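Local coordinates for amidase (Bacillus anthracis, PDB 5EWQ), which probably hydrolyses amide bonds as a serine hydrolase of the amidase signature family, at residues E52-I57 against L62-L67; G188-P193 against F199-S204; R268-A273 against E493-G498; Q351-G356 against K433-K438; E364-H369 against D419-V424. All blocks are in the same frame, centred on the assembly; numbering follows the deposited sequence.

Contact 1: residues E52-I57 against L62-L67; sequences ELQKMI and LSYEEL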
# COMPACT_ATOMS: atom_id res chain seq x y z
N GLU A 52 -10.12 8.30 17.05
CA GLU A 52 -9.62 9.16 18.12
C GLU A 52 -9.38 10.58 17.61
O GLU A 52 -9.53 11.55 18.35
CB GLU A 52 -8.32 8.59 18.70
CG GLU A 52 -8.50 7.23 19.36
CD GLU A 52 -7.19 6.67 19.88
OE1 GLU A 52 -6.18 7.40 19.89
OE2 GLU A 52 -7.17 5.48 20.28
N LEU A 53 -9.00 10.70 16.34
CA LEU A 53 -8.78 12.00 15.72
C LEU A 53 -10.09 12.76 15.56
O LEU A 53 -10.13 13.99 15.67
CB LEU A 53 -8.09 11.85 14.36
CG LEU A 53 -6.64 11.38 14.38
CD1 LEU A 53 -6.12 11.21 12.96
CD2 LEU A 53 -5.77 12.35 15.16
N GLN A 54 -11.17 12.02 15.31
CA GLN A 54 -12.49 12.62 15.16
C GLN A 54 -13.02 13.11 16.50
O GLN A 54 -13.82 14.05 16.57
CB GLN A 54 -13.47 11.63 14.54
CG GLN A 54 -13.07 11.10 13.17
CD GLN A 54 -13.29 12.10 12.05
OE1 GLN A 54 -13.62 13.26 12.29
NE2 GLN A 54 -13.11 11.65 10.81
N LYS A 55 -12.57 12.48 17.58
CA LYS A 55 -12.97 12.87 18.93
C LYS A 55 -12.23 14.13 19.37
O LYS A 55 -12.76 14.93 20.14
CB LYS A 55 -12.73 11.73 19.92
CG LYS A 55 -13.59 10.50 19.68
CD LYS A 55 -13.26 9.40 20.67
N MSE A 56 -11.01 14.29 18.89
CA MSE A 56 -10.18 15.44 19.25
C MSE A 56 -10.70 16.73 18.63
O MSE A 56 -10.43 17.82 19.14
CB MSE A 56 -8.73 15.21 18.83
CG MSE A 56 -8.00 14.17 19.65
SE MSE A 56 -6.14 13.97 19.10
CE MSE A 56 -5.62 15.85 19.17
N ILE A 57 -11.44 16.61 17.53
CA ILE A 57 -11.97 17.77 16.84
C ILE A 57 -13.43 18.03 17.21
O ILE A 57 -13.94 19.13 17.02
CB ILE A 57 -11.85 17.62 15.31
CG1 ILE A 57 -12.65 16.42 14.83
CG2 ILE A 57 -10.39 17.46 14.91
CD1 ILE A 57 -12.42 16.07 13.38
N LEU A 62 -8.90 20.26 18.49
CA LEU A 62 -8.19 20.08 17.24
C LEU A 62 -9.08 20.43 16.05
O LEU A 62 -10.30 20.51 16.18
CB LEU A 62 -7.69 18.63 17.12
CG LEU A 62 -6.65 18.31 16.04
CD1 LEU A 62 -5.28 18.88 16.40
CD2 LEU A 62 -6.56 16.81 15.78
N SER A 63 -8.46 20.65 14.89
CA SER A 63 -9.20 20.86 13.65
C SER A 63 -8.50 20.17 12.49
O SER A 63 -7.39 19.66 12.65
CB SER A 63 -9.36 22.36 13.37
OG SER A 63 -8.10 22.98 13.19
N TYR A 64 -9.15 20.15 11.33
CA TYR A 64 -8.58 19.52 10.15
C TYR A 64 -7.37 20.30 9.64
O TYR A 64 -6.41 19.71 9.14
CB TYR A 64 -9.63 19.40 9.05
CG TYR A 64 -10.69 18.37 9.34
CD1 TYR A 64 -10.36 17.11 9.82
CD2 TYR A 64 -12.04 18.65 9.13
CE1 TYR A 64 -11.32 16.16 10.09
CE2 TYR A 64 -13.01 17.71 9.40
CZ TYR A 64 -12.65 16.47 9.88
OH TYR A 64 -13.62 15.53 10.15
N GLU A 65 -7.42 21.62 9.77
CA GLU A 65 -6.32 22.48 9.35
C GLU A 65 -5.09 22.22 10.22
O GLU A 65 -3.96 22.17 9.72
CB GLU A 65 -6.72 23.95 9.43
CG GLU A 65 -5.63 24.91 8.99
CD GLU A 65 -6.05 26.36 9.11
OE1 GLU A 65 -5.23 27.25 8.78
OE2 GLU A 65 -7.19 26.62 9.54
N GLU A 66 -5.31 22.05 11.52
CA GLU A 66 -4.24 21.74 12.45
C GLU A 66 -3.67 20.35 12.19
O GLU A 66 -2.46 20.14 12.24
CB GLU A 66 -4.73 21.84 13.90
CG GLU A 66 -5.01 23.25 14.37
CD GLU A 66 -5.56 23.29 15.78
OE1 GLU A 66 -6.71 22.85 15.98
OE2 GLU A 66 -4.84 23.76 16.69
N LEU A 67 -4.56 19.40 11.90
CA LEU A 67 -4.17 18.03 11.63
C LEU A 67 -3.27 17.95 10.40
O LEU A 67 -2.27 17.23 10.40
CB LEU A 67 -5.41 17.15 11.43
CG LEU A 67 -5.15 15.67 11.14
CD1 LEU A 67 -4.41 15.02 12.30
CD2 LEU A 67 -6.46 14.94 10.85
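Leu62 drives its side chain into the angle between Met56 and Ile57, the last turn of helix 50-58. Its CB lies 3.7 Å from Ile57 CG2, while its CD2 meets Met56 CE, the methyl end of a selenomethionine, at 3.6 Å. CG of Leu62 stands anti to the backbone N (chi1 -166°), which brings CD2 between Met56 CE and Ile57 CG2. The backbone joins in: Ile57 CA approaches Leu62 O at 3.3 Å in a CA-H...O contact. From the other branch of Ile57, CD1 reaches across to Tyr64 and touches CE1 at 3.5 Å, the two side chains meeting nearly at right angles. The phenol end of Tyr64 comes up to Gln54, with OH 3.1 Å from OE1 and the amide plane almost perpendicular to the ring; Gln54 itself is held mainly by NE2 bonding to Asn113 O. Ser63 is the N-cap of helix 64-79, its OG accepting a weak bond from Glu66 N. Two consecutive helices, 50-58 and 64-79, are joined here by a short connection, with helix 35-45 packed against Met56, Leu62 and Leu67, helix 106-109 beside Gln54 and Ile57, and helix 95-104 touching Ser63 and Tyr64.

Contact 2: residues G188-P193 against F199-S204; sequences GQNLNP and FDTSGS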
# COMPACT_ATOMS: atom_id res chain seq x y z
N GLY A 188 14.04 9.29 -5.18
CA GLY A 188 15.23 8.69 -4.59
C GLY A 188 14.92 7.46 -3.77
O GLY A 188 13.92 6.77 -4.00
N GLN A 189 15.77 7.18 -2.78
CA GLN A 189 15.65 5.97 -1.98
C GLN A 189 14.77 6.15 -0.75
O GLN A 189 14.94 7.10 0.01
CB GLN A 189 17.04 5.48 -1.55
CG GLN A 189 17.01 4.28 -0.62
CD GLN A 189 16.47 3.04 -1.29
OE1 GLN A 189 17.01 2.59 -2.31
NE2 GLN A 189 15.40 2.48 -0.74
N ASN A 190 13.83 5.23 -0.56
CA ASN A 190 12.99 5.21 0.63
C ASN A 190 13.74 4.53 1.77
O ASN A 190 14.39 3.50 1.56
CB ASN A 190 11.68 4.47 0.34
CG ASN A 190 10.54 4.93 1.23
OD1 ASN A 190 9.46 5.25 0.74
ND2 ASN A 190 10.76 4.94 2.54
N LEU A 191 13.65 5.10 2.97
CA LEU A 191 14.31 4.52 4.13
C LEU A 191 13.30 3.98 5.15
O LEU A 191 12.23 4.55 5.34
CB LEU A 191 15.22 5.55 4.80
CG LEU A 191 16.36 6.09 3.92
CD1 LEU A 191 17.25 7.01 4.73
CD2 LEU A 191 17.16 4.95 3.31
N ASN A 192 13.65 2.87 5.79
CA ASN A 192 12.79 2.25 6.79
C ASN A 192 12.91 2.98 8.12
O ASN A 192 14.00 3.04 8.70
CB ASN A 192 13.14 0.77 6.95
CG ASN A 192 12.08 -0.01 7.73
OD1 ASN A 192 11.56 0.46 8.73
ND2 ASN A 192 11.77 -1.21 7.25
N PRO A 193 11.79 3.53 8.62
CA PRO A 193 11.75 4.33 9.85
C PRO A 193 12.21 3.57 11.10
O PRO A 193 12.52 4.20 12.11
CB PRO A 193 10.27 4.72 9.97
CG PRO A 193 9.54 3.72 9.13
CD PRO A 193 10.46 3.41 8.00
N PHE A 199 17.72 -1.68 7.71
CA PHE A 199 16.57 -2.48 7.30
C PHE A 199 16.03 -2.02 5.96
O PHE A 199 15.83 -0.82 5.73
CB PHE A 199 15.46 -2.41 8.36
CG PHE A 199 15.89 -2.85 9.73
CD1 PHE A 199 16.83 -3.86 9.88
CD2 PHE A 199 15.36 -2.26 10.86
CE1 PHE A 199 17.23 -4.27 11.14
CE2 PHE A 199 15.75 -2.67 12.12
CZ PHE A 199 16.69 -3.67 12.26
N ASP A 200 15.79 -2.97 5.06
CA ASP A 200 15.15 -2.65 3.78
C ASP A 200 13.72 -2.20 4.02
O ASP A 200 13.14 -2.44 5.08
CB ASP A 200 15.17 -3.86 2.85
CG ASP A 200 16.29 -3.78 1.82
OD1 ASP A 200 16.09 -3.13 0.77
OD2 ASP A 200 17.37 -4.37 2.06
N THR A 201 13.14 -1.52 3.03
CA THR A 201 11.77 -1.03 3.14
C THR A 201 10.80 -2.00 2.50
O THR A 201 9.59 -1.91 2.72
CB THR A 201 11.61 0.34 2.47
OG1 THR A 201 11.94 0.23 1.08
CG2 THR A 201 12.51 1.36 3.12
N SER A 202 11.34 -2.92 1.70
CA SER A 202 10.55 -3.78 0.82
C SER A 202 9.77 -2.93 -0.18
O SER A 202 9.89 -1.70 -0.19
CB SER A 202 9.61 -4.68 1.61
OG SER A 202 8.82 -5.48 0.75
N GLY A 203 8.98 -3.57 -1.03
CA GLY A 203 8.26 -2.85 -2.06
C GLY A 203 7.01 -3.56 -2.54
O GLY A 203 6.70 -4.65 -2.09
N SER A 204 6.31 -2.93 -3.48
CA SER A 204 6.75 -1.66 -4.06
C SER A 204 6.10 -0.45 -3.38
O SER A 204 6.48 0.69 -3.64
CB SER A 204 6.45 -1.63 -5.56
OG SER A 204 5.06 -1.70 -5.80
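Asn192 and Thr201 bring their CA atoms to 5.0 Å where two segments, irregular at this point, run past each other in opposite directions, without the backbone pairing of a sheet. The one hydrogen bond between them comes from a side chain: Asn192 ND2 gives a nearly straight bond (170°) to Asp200 O at 2.8 Å, with the oxygen lying in the amide plane. ND2 also bonds to Gln235 O and OD1 accepts from Tyr194 N, so both ends of this buried amide are gripped and its rotation is fixed. CB of Asn192 lies 3.4 Å from Phe199 O, and the CB of Phe199 sits beside ND2. Thr201 presses its methyl, CG2, against the backbone of the other segment, 3.2 Å from Asn190 O and 3.3 Å from Asn192 N. With chi1 at 60°, its OG1 is turned instead to Ser202 O, reaching a lone pair of that carbonyl in its plane. This second segment is the glycine- and serine-rich loop of the amidase signature fold. It ends in Ser204, which follows a cis peptide bond and whose OG bonds to both Lys122 NZ and Ser228 OG, consistent with the Ser-cisSer-Lys catalytic triad of the family. Back on the first segment, Gln189 folds over so that NE2 gives a bond of 2.7 Å to Asn190 O, the same oxygen that Thr201 CG2 touches. Asn190 is tied by OD1 to Ser206 OG at the start of helix 206-213 and by ND2 to Thr210 OG1 a turn further along it.

Contact 3: residues R268-A273 against E493-G498; sequences RTVKDA and ELFNIG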
# COMPACT_ATOMS: atom_id res chain seq x y z
N ARG A 268 -1.88 2.00 10.31
CA ARG A 268 -1.24 1.41 11.48
C ARG A 268 -2.18 0.40 12.13
O ARG A 268 -1.74 -0.57 12.75
CB ARG A 268 -0.86 2.49 12.49
CG ARG A 268 -0.52 3.83 11.88
CD ARG A 268 -0.22 4.86 12.97
NE ARG A 268 -0.06 6.20 12.42
CZ ARG A 268 -1.06 7.06 12.27
NH1 ARG A 268 -0.83 8.27 11.76
NH2 ARG A 268 -2.29 6.72 12.63
N THR A 269 -3.48 0.65 11.99
CA THR A 269 -4.49 -0.16 12.65
C THR A 269 -5.41 -0.83 11.63
O THR A 269 -5.74 -0.24 10.60
CB THR A 269 -5.34 0.70 13.61
OG1 THR A 269 -4.47 1.51 14.42
CG2 THR A 269 -6.20 -0.17 14.51
N VAL A 270 -5.81 -2.07 11.93
CA VAL A 270 -6.74 -2.81 11.08
C VAL A 270 -8.06 -2.07 10.96
O VAL A 270 -8.71 -2.08 9.91
CB VAL A 270 -6.98 -4.23 11.64
CG1 VAL A 270 -7.89 -5.02 10.72
CG2 VAL A 270 -5.66 -4.95 11.84
N LYS A 271 -8.46 -1.42 12.05
CA LYS A 271 -9.67 -0.60 12.09
C LYS A 271 -9.61 0.53 11.06
O LYS A 271 -10.51 0.68 10.24
CB LYS A 271 -9.87 -0.02 13.49
CG LYS A 271 -11.08 0.89 13.64
CD LYS A 271 -12.35 0.09 13.88
CE LYS A 271 -13.40 0.93 14.60
NZ LYS A 271 -14.57 0.12 15.02
N ASP A 272 -8.53 1.31 11.12
CA ASP A 272 -8.35 2.44 10.23
C ASP A 272 -8.22 2.01 8.77
O ASP A 272 -8.63 2.73 7.86
CB ASP A 272 -7.11 3.25 10.64
CG ASP A 272 -7.24 3.83 12.04
OD1 ASP A 272 -8.38 4.13 12.45
OD2 ASP A 272 -6.21 4.00 12.72
N ALA A 273 -7.66 0.82 8.56
CA ALA A 273 -7.52 0.27 7.21
C ALA A 273 -8.89 -0.03 6.60
O ALA A 273 -9.13 0.24 5.43
CB ALA A 273 -6.66 -0.98 7.24
N GLU A 493 -14.58 -10.88 6.58
CA GLU A 493 -14.10 -11.87 7.55
C GLU A 493 -12.62 -11.67 7.86
O GLU A 493 -12.18 -11.93 8.97
CB GLU A 493 -14.35 -13.29 7.03
CG GLU A 493 -14.09 -14.38 8.06
CD GLU A 493 -14.40 -15.76 7.53
OE1 GLU A 493 -14.45 -16.71 8.34
OE2 GLU A 493 -14.58 -15.90 6.30
N LEU A 494 -11.87 -11.19 6.87
CA LEU A 494 -10.44 -10.95 7.04
C LEU A 494 -10.19 -9.85 8.07
O LEU A 494 -9.36 -10.01 8.96
CB LEU A 494 -9.79 -10.58 5.71
CG LEU A 494 -8.92 -11.66 5.07
CD1 LEU A 494 -8.05 -11.07 3.97
CD2 LEU A 494 -8.07 -12.36 6.12
N PHE A 495 -10.90 -8.73 7.93
CA PHE A 495 -10.76 -7.62 8.86
C PHE A 495 -11.15 -8.04 10.27
O PHE A 495 -10.50 -7.65 11.24
CB PHE A 495 -11.61 -6.43 8.42
CG PHE A 495 -10.94 -5.54 7.42
CD1 PHE A 495 -9.82 -4.80 7.78
CD2 PHE A 495 -11.42 -5.43 6.12
CE1 PHE A 495 -9.20 -3.97 6.86
CE2 PHE A 495 -10.80 -4.60 5.21
CZ PHE A 495 -9.69 -3.87 5.58
N ASN A 496 -12.21 -8.83 10.38
CA ASN A 496 -12.66 -9.33 11.68
C ASN A 496 -11.62 -10.24 12.32
O ASN A 496 -11.37 -10.17 13.52
CB ASN A 496 -13.99 -10.07 11.53
CG ASN A 496 -14.69 -10.30 12.85
OD1 ASN A 496 -14.44 -9.58 13.83
ND2 ASN A 496 -15.56 -11.29 12.90
N ILE A 497 -11.01 -11.09 11.49
CA ILE A 497 -9.93 -11.96 11.95
C ILE A 497 -8.69 -11.15 12.28
O ILE A 497 -8.05 -11.35 13.31
CB ILE A 497 -9.60 -13.03 10.88
CG1 ILE A 497 -10.68 -14.11 10.85
CG2 ILE A 497 -8.24 -13.65 11.14
CD1 ILE A 497 -10.44 -15.20 9.83
N GLY A 498 -8.35 -10.22 11.39
CA GLY A 498 -7.18 -9.38 11.57
C GLY A 498 -7.27 -8.47 12.78
O GLY A 498 -6.29 -8.26 13.49
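The ring of Phe495 meets helix 270-280 with its edge. Val270 CG1 lies in the ring plane, 3.5 Å from CD1, and a turn further along Ala273 CB comes in near the same plane, 3.9 Å from CE1. Between these two carbons the carbonyl oxygen Val270 O sits 3.6 Å from CD1, set off to one side of the plane. The ring therefore slides into the shallow groove between residues one helical turn apart, where methyl groups and a carbonyl meet its rim. The two methyls of Val270 divide the work: CG1, extended away from the backbone N (chi1 -177°), runs alongside the Phe495 side chain in the opposite sense, while CG2 approaches the main chain of the partner helix, 3.8 Å from Gly498 O. Gly498 carries no side chain, and here the backbones come closest, with CA atoms of Val270 and Gly498 6.6 Å apart. A polar tie accompanies the apolar one: Val270 N, in the first turn of its helix, bonds to Glu502 OE2 from further along helix 491-503. Both helices lie on the large mixed sheet of the amidase fold. Val270 and Ala273 rest on Val239 of strand 239-242 and Phe495 on Leu241 of that strand, Val270 also reaches Val469 of strand 466-473, and Leu494 packs on Leu467 there and on Phe484 of strand 479-485.

Contact 4: residues Q351-G356 against K433-K438; sequences QLNNGG and KKELNK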
# COMPACT_ATOMS: atom_id res chain seq x y z
N GLN A 351 2.27 -26.47 4.00
CA GLN A 351 3.22 -26.02 2.99
C GLN A 351 2.56 -25.97 1.61
O GLN A 351 2.34 -27.00 0.98
CB GLN A 351 4.45 -26.92 2.97
CG GLN A 351 5.50 -26.51 1.94
CD GLN A 351 6.87 -27.09 2.24
OE1 GLN A 351 7.10 -27.64 3.31
NE2 GLN A 351 7.78 -26.96 1.28
N LEU A 352 2.25 -24.76 1.16
CA LEU A 352 1.62 -24.55 -0.13
C LEU A 352 2.56 -24.95 -1.27
O LEU A 352 3.77 -24.79 -1.16
CB LEU A 352 1.19 -23.09 -0.29
CG LEU A 352 -0.26 -22.73 0.04
CD1 LEU A 352 -0.73 -23.43 1.31
CD2 LEU A 352 -0.41 -21.23 0.19
N ASN A 353 1.99 -25.47 -2.35
CA ASN A 353 2.77 -25.90 -3.50
C ASN A 353 2.66 -24.92 -4.66
O ASN A 353 1.58 -24.73 -5.22
CB ASN A 353 2.34 -27.29 -3.95
CG ASN A 353 3.12 -27.78 -5.16
OD1 ASN A 353 2.70 -27.58 -6.30
ND2 ASN A 353 4.26 -28.42 -4.91
N ASN A 354 3.78 -24.30 -5.01
CA ASN A 354 3.82 -23.35 -6.11
C ASN A 354 4.17 -24.02 -7.44
O ASN A 354 5.28 -23.89 -7.94
CB ASN A 354 4.83 -22.23 -5.82
CG ASN A 354 4.52 -21.49 -4.53
OD1 ASN A 354 3.37 -21.38 -4.13
ND2 ASN A 354 5.57 -21.00 -3.88
N GLY A 355 3.21 -24.76 -7.99
CA GLY A 355 3.41 -25.47 -9.23
C GLY A 355 2.49 -25.00 -10.34
O GLY A 355 1.28 -24.91 -10.15
N GLY A 356 3.07 -24.68 -11.49
CA GLY A 356 2.29 -24.26 -12.64
C GLY A 356 1.74 -22.85 -12.52
O GLY A 356 1.02 -22.38 -13.40
N LYS A 433 -6.12 -21.18 -7.31
CA LYS A 433 -7.45 -21.17 -6.71
C LYS A 433 -7.79 -22.54 -6.12
O LYS A 433 -8.43 -22.63 -5.07
CB LYS A 433 -8.50 -20.77 -7.76
CG LYS A 433 -9.87 -20.44 -7.19
CD LYS A 433 -10.80 -19.91 -8.27
CE LYS A 433 -12.15 -19.52 -7.70
NZ LYS A 433 -13.06 -19.00 -8.76
N LYS A 434 -7.36 -23.60 -6.80
CA LYS A 434 -7.59 -24.95 -6.32
C LYS A 434 -6.70 -25.26 -5.12
O LYS A 434 -7.11 -25.94 -4.18
CB LYS A 434 -7.34 -25.97 -7.43
N GLU A 435 -5.47 -24.76 -5.16
CA GLU A 435 -4.52 -24.96 -4.08
C GLU A 435 -4.99 -24.29 -2.79
O GLU A 435 -4.84 -24.84 -1.70
CB GLU A 435 -3.14 -24.44 -4.47
CG GLU A 435 -2.07 -24.60 -3.39
CD GLU A 435 -1.77 -26.05 -3.08
OE1 GLU A 435 -0.86 -26.62 -3.73
OE2 GLU A 435 -2.44 -26.63 -2.20
N LEU A 436 -5.56 -23.10 -2.93
CA LEU A 436 -6.06 -22.34 -1.79
C LEU A 436 -7.33 -22.97 -1.23
O LEU A 436 -7.44 -23.20 -0.02
CB LEU A 436 -6.32 -20.89 -2.18
CG LEU A 436 -5.21 -19.88 -1.88
CD1 LEU A 436 -3.87 -20.36 -2.41
CD2 LEU A 436 -5.55 -18.52 -2.46
N ASN A 437 -8.28 -23.27 -2.10
CA ASN A 437 -9.55 -23.87 -1.70
C ASN A 437 -9.37 -25.26 -1.08
O ASN A 437 -10.24 -25.74 -0.36
CB ASN A 437 -10.51 -23.96 -2.88
CG ASN A 437 -10.98 -22.60 -3.35
OD1 ASN A 437 -11.13 -21.67 -2.55
ND2 ASN A 437 -11.21 -22.47 -4.65
N LYS A 438 -8.23 -25.89 -1.38
CA LYS A 438 -7.90 -27.19 -0.83
C LYS A 438 -7.85 -27.14 0.70
O LYS A 438 -8.18 -28.10 1.38
CB LYS A 438 -6.56 -27.69 -1.38
CG LYS A 438 -6.10 -29.03 -0.83
CD LYS A 438 -4.72 -29.39 -1.34
CE LYS A 438 -4.23 -30.69 -0.73
NZ LYS A 438 -2.86 -31.04 -1.19
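In the loop that leads from the edge strand 345-347 to helix 360-377, Leu352 and Asn353 lie against the C-terminal part of helix 418-437, where Glu435 and Leu436 face them. Glu435 does most of the touching. Its first torsion is fully extended (chi1 180°) and the chain then bends at chi2 (64°), which carries the carboxylate out to the loop backbone. There OE1 accepts a weak hydrogen bond from Asn353 N at 3.4 Å, well short of straight at 142°, and lies 3.3 Å from Asn353 CB. Beside the polar contact the packing turns apolar and loose: Leu352 CG is 4.3 Å from the aliphatic CG of Glu435, and Leu352 CD2 is 4.4 Å from Leu436 CD1. Leu458 of helix 457-462 touches Leu352, Glu435 and Leu436 alike. Further along, the loop keeps following the helix, with Gly355 O taking a hydrogen bond from Asn431 ND2 and Gly356 O a weak one from Ser428 OG. This is a strand-to-helix connection at the margin of an alpha/beta sheet, an extended loop laid along a covering helix, here beside strand 345-347, one of the two edge strands of the amidase fold.

Contact 5: residues E364-H369 against D419-V424; sequences EYEFKH and DEFEKV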
# COMPACT_ATOMS: atom_id res chain seq x y z
N GLU A 364 6.07 -9.98 -18.11
CA GLU A 364 6.92 -9.64 -19.25
C GLU A 364 6.11 -9.25 -20.49
O GLU A 364 6.47 -8.32 -21.20
CB GLU A 364 7.85 -10.81 -19.59
CG GLU A 364 8.72 -10.58 -20.82
CD GLU A 364 9.71 -11.70 -21.05
OE1 GLU A 364 9.97 -12.04 -22.22
OE2 GLU A 364 10.24 -12.25 -20.05
N TYR A 365 5.02 -9.96 -20.73
CA TYR A 365 4.18 -9.68 -21.89
C TYR A 365 3.24 -8.51 -21.65
O TYR A 365 3.09 -7.63 -22.50
CB TYR A 365 3.37 -10.92 -22.28
CG TYR A 365 2.30 -10.65 -23.32
CD1 TYR A 365 2.61 -10.63 -24.67
CD2 TYR A 365 0.99 -10.41 -22.94
CE1 TYR A 365 1.64 -10.38 -25.62
CE2 TYR A 365 0.01 -10.15 -23.89
CZ TYR A 365 0.34 -10.14 -25.22
OH TYR A 365 -0.63 -9.89 -26.17
N GLU A 366 2.60 -8.50 -20.48
CA GLU A 366 1.49 -7.59 -20.22
C GLU A 366 1.94 -6.16 -19.90
O GLU A 366 1.18 -5.21 -20.12
CB GLU A 366 0.62 -8.13 -19.09
CG GLU A 366 -0.84 -7.72 -19.17
CD GLU A 366 -1.68 -8.35 -18.08
OE1 GLU A 366 -1.10 -9.00 -17.18
OE2 GLU A 366 -2.92 -8.21 -18.12
N PHE A 367 3.15 -6.02 -19.37
CA PHE A 367 3.65 -4.70 -18.99
C PHE A 367 3.73 -3.75 -20.18
O PHE A 367 3.26 -2.62 -20.11
CB PHE A 367 5.03 -4.81 -18.32
CG PHE A 367 5.66 -3.49 -18.02
CD1 PHE A 367 5.20 -2.70 -16.98
CD2 PHE A 367 6.72 -3.02 -18.78
CE1 PHE A 367 5.78 -1.48 -16.69
CE2 PHE A 367 7.31 -1.80 -18.50
CZ PHE A 367 6.84 -1.03 -17.45
N LYS A 368 4.34 -4.22 -21.26
CA LYS A 368 4.48 -3.43 -22.47
C LYS A 368 3.12 -2.99 -23.02
O LYS A 368 2.95 -1.84 -23.42
CB LYS A 368 5.24 -4.21 -23.54
CG LYS A 368 5.33 -3.51 -24.89
CD LYS A 368 6.01 -4.38 -25.93
CE LYS A 368 6.10 -3.68 -27.27
NZ LYS A 368 6.77 -4.52 -28.30
N HIS A 369 2.17 -3.91 -23.01
CA HIS A 369 0.85 -3.65 -23.57
C HIS A 369 0.01 -2.74 -22.68
O HIS A 369 -0.66 -1.83 -23.17
CB HIS A 369 0.11 -4.96 -23.82
CG HIS A 369 0.74 -5.80 -24.89
ND1 HIS A 369 1.99 -6.37 -24.76
CD2 HIS A 369 0.29 -6.17 -26.11
CE1 HIS A 369 2.28 -7.05 -25.85
NE2 HIS A 369 1.27 -6.95 -26.69
N ASP A 419 -1.48 -15.66 -27.36
CA ASP A 419 -1.96 -17.02 -27.14
C ASP A 419 -1.20 -17.69 -26.00
O ASP A 419 -1.79 -18.38 -25.17
CB ASP A 419 -1.84 -17.85 -28.42
CG ASP A 419 -2.98 -17.59 -29.39
OD1 ASP A 419 -4.14 -17.50 -28.93
OD2 ASP A 419 -2.71 -17.49 -30.60
N GLU A 420 0.11 -17.49 -25.98
CA GLU A 420 0.95 -18.05 -24.93
C GLU A 420 0.67 -17.39 -23.59
O GLU A 420 0.81 -18.01 -22.54
CB GLU A 420 2.43 -17.90 -25.29
N PHE A 421 0.26 -16.13 -23.63
CA PHE A 421 -0.01 -15.37 -22.42
C PHE A 421 -1.32 -15.78 -21.76
O PHE A 421 -1.35 -16.15 -20.59
CB PHE A 421 -0.04 -13.87 -22.72
CG PHE A 421 -0.59 -13.03 -21.60
CD1 PHE A 421 0.17 -12.78 -20.47
CD2 PHE A 421 -1.86 -12.49 -21.68
CE1 PHE A 421 -0.34 -12.01 -19.44
CE2 PHE A 421 -2.37 -11.72 -20.66
CZ PHE A 421 -1.61 -11.48 -19.53
N GLU A 422 -2.41 -15.71 -22.52
CA GLU A 422 -3.74 -16.00 -21.99
C GLU A 422 -3.88 -17.46 -21.55
O GLU A 422 -4.74 -17.79 -20.73
CB GLU A 422 -4.81 -15.66 -23.02
CG GLU A 422 -4.94 -14.18 -23.32
CD GLU A 422 -6.09 -13.87 -24.26
OE1 GLU A 422 -6.64 -14.81 -24.86
OE2 GLU A 422 -6.44 -12.67 -24.40
N LYS A 423 -3.04 -18.33 -22.10
CA LYS A 423 -3.04 -19.74 -21.72
C LYS A 423 -2.34 -19.94 -20.38
O LYS A 423 -2.78 -20.74 -19.56
CB LYS A 423 -2.36 -20.58 -22.80
N VAL A 424 -1.25 -19.21 -20.17
CA VAL A 424 -0.50 -19.28 -18.93
C VAL A 424 -1.32 -18.71 -17.77
O VAL A 424 -1.36 -19.30 -16.68
CB VAL A 424 0.84 -18.53 -19.04
CG1 VAL A 424 1.40 -18.21 -17.66
CG2 VAL A 424 1.84 -19.35 -19.84
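Phe421 and Tyr365 bring together two long helices, 360-377 and 418-437, in a helix-helix pair at the periphery of the amidase fold. The rings are neither stacked nor edge-to-face: their planes are 32° apart and their centroids 4.8 Å. Tyr365 pushes one side of its ring over a face of Phe421, with CD2 3.3 Å from CG and displaced toward the rim. In return the CB of Phe421 sits over a face of the tyrosine ring, 4.0 Å from its centroid, as a CH-pi contact. The ring of Phe421 stretches across to the other helix until CZ meets the carboxylate of Glu366, whose CD and OE1 both come to 3.5 Å from it, the carboxylate plane turned 61° against the ring. That OE1 has a hydrogen bond with Thr259 OG1, from a residue that the Phe421 side chain also touches. The opposite face of Tyr365 is covered by His369, whose CE1 lies over it near the rim, so the tyrosine ring is held between imidazole and phenylalanine. His369 is itself positioned by a hydrogen bond from ND1 to Tyr365 O, 2.8 Å long.

Overall arrangement
Contacts 2 and 3 are buried, 13 to 14 Å from the centre of the chain, while contacts 1, 4 and 5 lie 24 to 25 Å out, contact 1 largely shielded by other helices. Contact 1 stands across the chain's centre from contacts 4 and 5, about 46 and 48 Å between centres. Those two share helix 418-437, near its opposite ends, with nearest atoms about 5 Å apart. Chemistry follows place: leucine and isoleucine fill contact 1, hydrogen bonds from side-chain amides secure the loop of contact 2 that leads into the probable catalytic site, contact 3 is apolar packing between two helices lying on the sheet, contact 4 is weakly polar, and contact 5 rests on aromatic rings.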